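Local atomic coordinates of lipoxygenase (Cyanothece sp., PDB entry 5EK8), a protein that is a non-heme iron 9R-lipoxygenase that probably adds both atoms of molecular oxygen to polyunsaturated fatty acids. Residues A[243-248]-A[597-602]; A[578-581]-A[586-589]. All coordinates share one frame; numbering follows the deposited sequence.

Contact 1 of 2, residues A[243-248]-A[597-602]; sequences YTRSDE and GSETDP
A surface salt bridge between Arg245 and Glu599 links the long loop between helices 577-581 and 608-623 to the turn that leads into helix 247-256. Both elements belong to the helical part of the lipoxygenase fold, far along the chain from each other. The CA atoms of the two residues stay 10.5 Å apart, so the side chains alone span the gap. Arg245 NH1 donates to Glu599 OE1 at 3.0 Å, with an N-H...O angle of 162°. The places of NH1 and of Glu599 OE2 are less sure than usual, because the two atoms lie too near each other in the model. The carboxylate meets the guanidinium at its edge, and the two planes are only 15° apart. Glu599 CG sits between its own backbone N and carbonyl carbon (chi1 57°), and the rest of the chain runs out extended, which carries the carboxylate across to the arginine. Each segment also holds its own backbone in shape. Ser598 to Asp601 form a type I beta turn, closed by Asp601 N to Ser598 O, which carries Glu599 at its second position. In 243-248, Tyr243 O accepts from both Ser246 N and Ser246 OG, and Ser246 is the N-cap of helix 247-256. Outside the pair, Arg245 NH2 makes a second salt bridge with Glu583, so one guanidinium serves two acidic residues of the same loop. Asp247, at the start of the helix, pairs with Lys343 of helix 337-377. The guanidinium is also tied to its own segment: Arg245 NE donates to Thr244 OG1 at 3.0 Å, the hydroxyl tilted somewhat out of the guanidinium plane.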
loop_
_atom_site.group_PDB
_atom_site.type_symbol
_atom_site.label_atom_id
_atom_site.label_comp_id
_atom_site.label_asym_id
_atom_site.label_seq_id
_atom_site.Cartn_x
_atom_site.Cartn_y
_atom_site.Cartn_z
ATOM N N TYR A 243 -28.364 0.111 17.093
ATOM C CA TYR A 243 -28.183 -1.092 16.286
ATOM C C TYR A 243 -26.710 -1.499 16.218
ATOM O O TYR A 243 -26.379 -2.678 16.340
ATOM C CB TYR A 243 -28.739 -0.912 14.864
ATOM C CG TYR A 243 -28.336 -2.056 13.958
ATOM C CD1 TYR A 243 -28.618 -3.370 14.315
ATOM C CD2 TYR A 243 -27.646 -1.833 12.771
ATOM C CE1 TYR A 243 -28.231 -4.433 13.518
ATOM C CE2 TYR A 243 -27.259 -2.895 11.959
ATOM C CZ TYR A 243 -27.554 -4.196 12.339
ATOM O OH TYR A 243 -27.176 -5.268 11.553
ATOM N N THR A 244 -25.824 -0.526 16.032
ATOM C CA THR A 244 -24.413 -0.842 15.848
ATOM C C THR A 244 -23.733 -1.307 17.132
ATOM O O THR A 244 -22.626 -1.836 17.083
ATOM C CB THR A 244 -23.620 0.355 15.273
ATOM O OG1 THR A 244 -23.623 1.447 16.203
ATOM C CG2 THR A 244 -24.215 0.796 13.946
ATOM N N ARG A 245 -24.387 -1.124 18.277
ATOM C CA ARG A 245 -23.832 -1.613 19.540
ATOM C C ARG A 245 -24.308 -3.042 19.853
ATOM O O ARG A 245 -23.874 -3.645 20.836
ATOM C CB ARG A 245 -24.196 -0.682 20.702
ATOM C CG ARG A 245 -23.993 0.801 20.434
ATOM C CD ARG A 245 -22.553 1.172 20.131
ATOM N NE ARG A 245 -22.464 1.957 18.897
ATOM C CZ ARG A 245 -22.260 3.272 18.835
ATOM N NH1 ARG A 245 -22.108 3.983 19.940
ATOM N NH2 ARG A 245 -22.200 3.880 17.658
ATOM N N SER A 246 -25.179 -3.585 19.004
ATOM C CA SER A 246 -25.759 -4.912 19.226
ATOM C C SER A 246 -24.786 -6.054 18.922
ATOM O O SER A 246 -23.758 -5.847 18.284
ATOM C CB SER A 246 -27.019 -5.083 18.379
ATOM O OG SER A 246 -26.700 -5.086 17.000
ATOM N N ASP A 247 -25.125 -7.257 19.383
ATOM C CA ASP A 247 -24.289 -8.439 19.178
ATOM C C ASP A 247 -24.223 -8.870 17.713
ATOM O O ASP A 247 -23.165 -9.286 17.224
ATOM C CB ASP A 247 -24.794 -9.608 20.030
ATOM C CG ASP A 247 -24.572 -9.388 21.515
ATOM O OD1 ASP A 247 -25.108 -10.179 22.323
ATOM O OD2 ASP A 247 -23.870 -8.417 21.872
ATOM N N GLU A 248 -25.359 -8.780 17.030
ATOM C CA GLU A 248 -25.453 -9.149 15.621
ATOM C C GLU A 248 -24.460 -8.341 14.793
ATOM O O GLU A 248 -23.742 -8.878 13.938
ATOM C CB GLU A 248 -26.878 -8.927 15.100
ATOM C CG GLU A 248 -27.967 -9.741 15.810
ATOM C CD GLU A 248 -28.303 -9.213 17.198
ATOM O OE1 GLU A 248 -27.889 -8.082 17.527
ATOM O OE2 GLU A 248 -28.973 -9.933 17.963
ATOM N N GLY A 597 -16.200 2.355 31.130
ATOM C CA GLY A 597 -17.153 3.404 31.436
ATOM C C GLY A 597 -18.114 3.545 30.277
ATOM O O GLY A 597 -17.955 2.874 29.257
ATOM N N SER A 598 -19.115 4.406 30.432
ATOM C CA SER A 598 -20.052 4.690 29.350
ATOM C C SER A 598 -19.302 5.203 28.128
ATOM O O SER A 598 -18.215 5.764 28.251
ATOM C CB SER A 598 -21.098 5.713 29.798
ATOM O OG SER A 598 -21.962 6.057 28.731
ATOM N N GLU A 599 -19.881 5.019 26.946
ATOM C CA GLU A 599 -19.204 5.432 25.721
ATOM C C GLU A 599 -19.320 6.939 25.480
ATOM O O GLU A 599 -18.984 7.434 24.404
ATOM C CB GLU A 599 -19.752 4.659 24.519
ATOM C CG GLU A 599 -21.242 4.791 24.310
ATOM C CD GLU A 599 -21.671 4.278 22.954
ATOM O OE1 GLU A 599 -21.789 3.047 22.786
ATOM O OE2 GLU A 599 -21.881 5.107 22.044
ATOM N N THR A 600 -19.796 7.662 26.488
ATOM C CA THR A 600 -19.875 9.114 26.419
ATOM C C THR A 600 -18.768 9.724 27.275
ATOM O O THR A 600 -18.526 10.930 27.231
ATOM C CB THR A 600 -21.252 9.635 26.889
ATOM O OG1 THR A 600 -21.264 9.765 28.315
ATOM C CG2 THR A 600 -22.358 8.680 26.466
ATOM N N ASP A 601 -18.096 8.871 28.046
ATOM C CA ASP A 601 -17.025 9.289 28.947
ATOM C C ASP A 601 -15.822 9.819 28.175
ATOM O O ASP A 601 -15.151 9.069 27.464
ATOM C CB ASP A 601 -16.603 8.117 29.841
ATOM C CG ASP A 601 -15.820 8.557 31.067
ATOM O OD1 ASP A 601 -15.188 9.633 31.031
ATOM O OD2 ASP A 601 -15.835 7.814 32.071
ATOM N N PRO A 602 -15.537 11.121 28.323
ATOM C CA PRO A 602 -14.429 11.755 27.600
ATOM C C PRO A 602 -13.053 11.370 28.153
ATOM O O PRO A 602 -12.056 11.531 27.453
ATOM C CB PRO A 602 -14.702 13.249 27.793
ATOM C CG PRO A 602 -15.419 13.325 29.094
ATOM C CD PRO A 602 -16.277 12.087 29.154
#

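Contact 2 of 2, residues A[578-581]-A[586-589]; sequences SDEG and YNSL
The carbonyl Glu580 O accepts a hydrogen bond from Asn587 ND2 at 3.2 Å. The N-H...O angle is 142°, and the donor stands above the carbonyl plane, 52° out of it, rather than on a lone pair. The oxygen lies close to the plane of the Asn587 amide. The same oxygen also faces the edge of the Tyr586 ring, 3.5 Å from Tyr586 CD2. With CG anti to the backbone N (chi1 173°), the tyrosine swings its ring toward helix 577-581. The chain folds back here: the short helix is followed by a loop that returns beside it, with the CA atoms of Gly581 and Asn587 5.2 Å apart. Gln614 NE2 of helix 608-623 bonds to both Gly581 O and Asn587 O, bridging the two arms. Replacing Asn587 with an alanine would probably leave the buried Glu580 O without its side-chain donor and open a gap next to Glu580 CG. The Glu580 carboxylate has other partners: OE1 forms a salt bridge with Arg253 and accepts from Met258 N. The other end of the asparagine amide is held weakly, Ser588 N donating to Asn587 OD1 at 3.0 Å.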
loop_
_atom_site.group_PDB
_atom_site.type_symbol
_atom_site.label_atom_id
_atom_site.label_comp_id
_atom_site.label_asym_id
_atom_site.label_seq_id
_atom_site.Cartn_x
_atom_site.Cartn_y
_atom_site.Cartn_z
ATOM N N SER A 578 -13.780 4.566 7.572
ATOM C CA SER A 578 -14.851 5.405 8.102
ATOM C C SER A 578 -15.933 4.574 8.766
ATOM O O SER A 578 -16.431 4.930 9.834
ATOM C CB SER A 578 -15.470 6.261 7.001
ATOM O OG SER A 578 -15.066 7.607 7.144
ATOM N N ASP A 579 -16.283 3.460 8.129
ATOM C CA ASP A 579 -17.363 2.606 8.608
ATOM C C ASP A 579 -17.071 2.017 9.978
ATOM O O ASP A 579 -17.985 1.732 10.748
ATOM C CB ASP A 579 -17.633 1.475 7.615
ATOM C CG ASP A 579 -18.034 1.982 6.250
ATOM O OD1 ASP A 579 -18.297 3.195 6.120
ATOM O OD2 ASP A 579 -18.094 1.167 5.306
ATOM N N GLU A 580 -15.793 1.834 10.282
ATOM C CA GLU A 580 -15.417 1.223 11.545
ATOM C C GLU A 580 -15.011 2.262 12.580
ATOM O O GLU A 580 -15.296 2.105 13.763
ATOM C CB GLU A 580 -14.278 0.220 11.343
ATOM C CG GLU A 580 -14.524 -1.112 12.024
ATOM C CD GLU A 580 -15.649 -1.902 11.372
ATOM O OE1 GLU A 580 -15.664 -2.002 10.124
ATOM O OE2 GLU A 580 -16.521 -2.418 12.108
ATOM N N GLY A 581 -14.351 3.326 12.137
ATOM C CA GLY A 581 -13.751 4.260 13.071
ATOM C C GLY A 581 -14.129 5.718 12.913
ATOM O O GLY A 581 -13.508 6.582 13.530
ATOM N N TYR A 586 -17.997 4.830 19.207
ATOM C CA TYR A 586 -18.111 3.437 18.801
ATOM C C TYR A 586 -16.749 2.765 18.659
ATOM O O TYR A 586 -16.606 1.561 18.892
ATOM C CB TYR A 586 -18.885 3.354 17.486
ATOM C CG TYR A 586 -18.937 1.981 16.865
ATOM C CD1 TYR A 586 -19.748 0.985 17.392
ATOM C CD2 TYR A 586 -18.180 1.681 15.740
ATOM C CE1 TYR A 586 -19.796 -0.276 16.819
ATOM C CE2 TYR A 586 -18.226 0.428 15.158
ATOM C CZ TYR A 586 -19.037 -0.546 15.697
ATOM O OH TYR A 586 -19.074 -1.798 15.122
ATOM N N ASN A 587 -15.747 3.553 18.288
ATOM C CA ASN A 587 -14.430 3.000 18.034
ATOM C C ASN A 587 -13.307 4.028 18.045
ATOM O O ASN A 587 -13.523 5.207 17.777
ATOM C CB ASN A 587 -14.431 2.270 16.694
ATOM C CG ASN A 587 -13.641 0.979 16.742
ATOM O OD1 ASN A 587 -12.866 0.757 17.671
ATOM N ND2 ASN A 587 -13.832 0.120 15.743
ATOM N N SER A 588 -12.108 3.563 18.376
ATOM C CA SER A 588 -10.904 4.381 18.311
ATOM C C SER A 588 -9.673 3.479 18.248
ATOM O O SER A 588 -9.784 2.252 18.332
ATOM C CB SER A 588 -10.822 5.328 19.508
ATOM O OG SER A 588 -10.983 4.622 20.722
ATOM N N LEU A 589 -8.499 4.080 18.093
ATOM C CA LEU A 589 -7.269 3.303 18.008
ATOM C C LEU A 589 -6.756 2.937 19.393
ATOM O O LEU A 589 -5.824 2.139 19.524
ATOM C CB LEU A 589 -6.203 4.072 17.227
ATOM C CG LEU A 589 -6.509 4.260 15.738
ATOM C CD1 LEU A 589 -5.520 5.221 15.090
ATOM C CD2 LEU A 589 -6.489 2.923 15.025
#

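Overall arrangement
The two contacts are neighbours, their centres about 12 Å apart. Along the chain, 243-248 comes first, then 578-581, 586-589 and 597-602, so both segments of contact 2 fall between those of contact 1. The Tyr586 ring packs against Thr244 and Arg245, so the two contacts touch. Helix 247-256 is shared, since contact 1 leads into it and its Arg253 pairs with Glu580. Contact 2 is buried, with the side chain of Glu580 about 14 Å from the bound iron; contact 1 is at the surface. Together they fasten the loop before helix 608-623 at two depths.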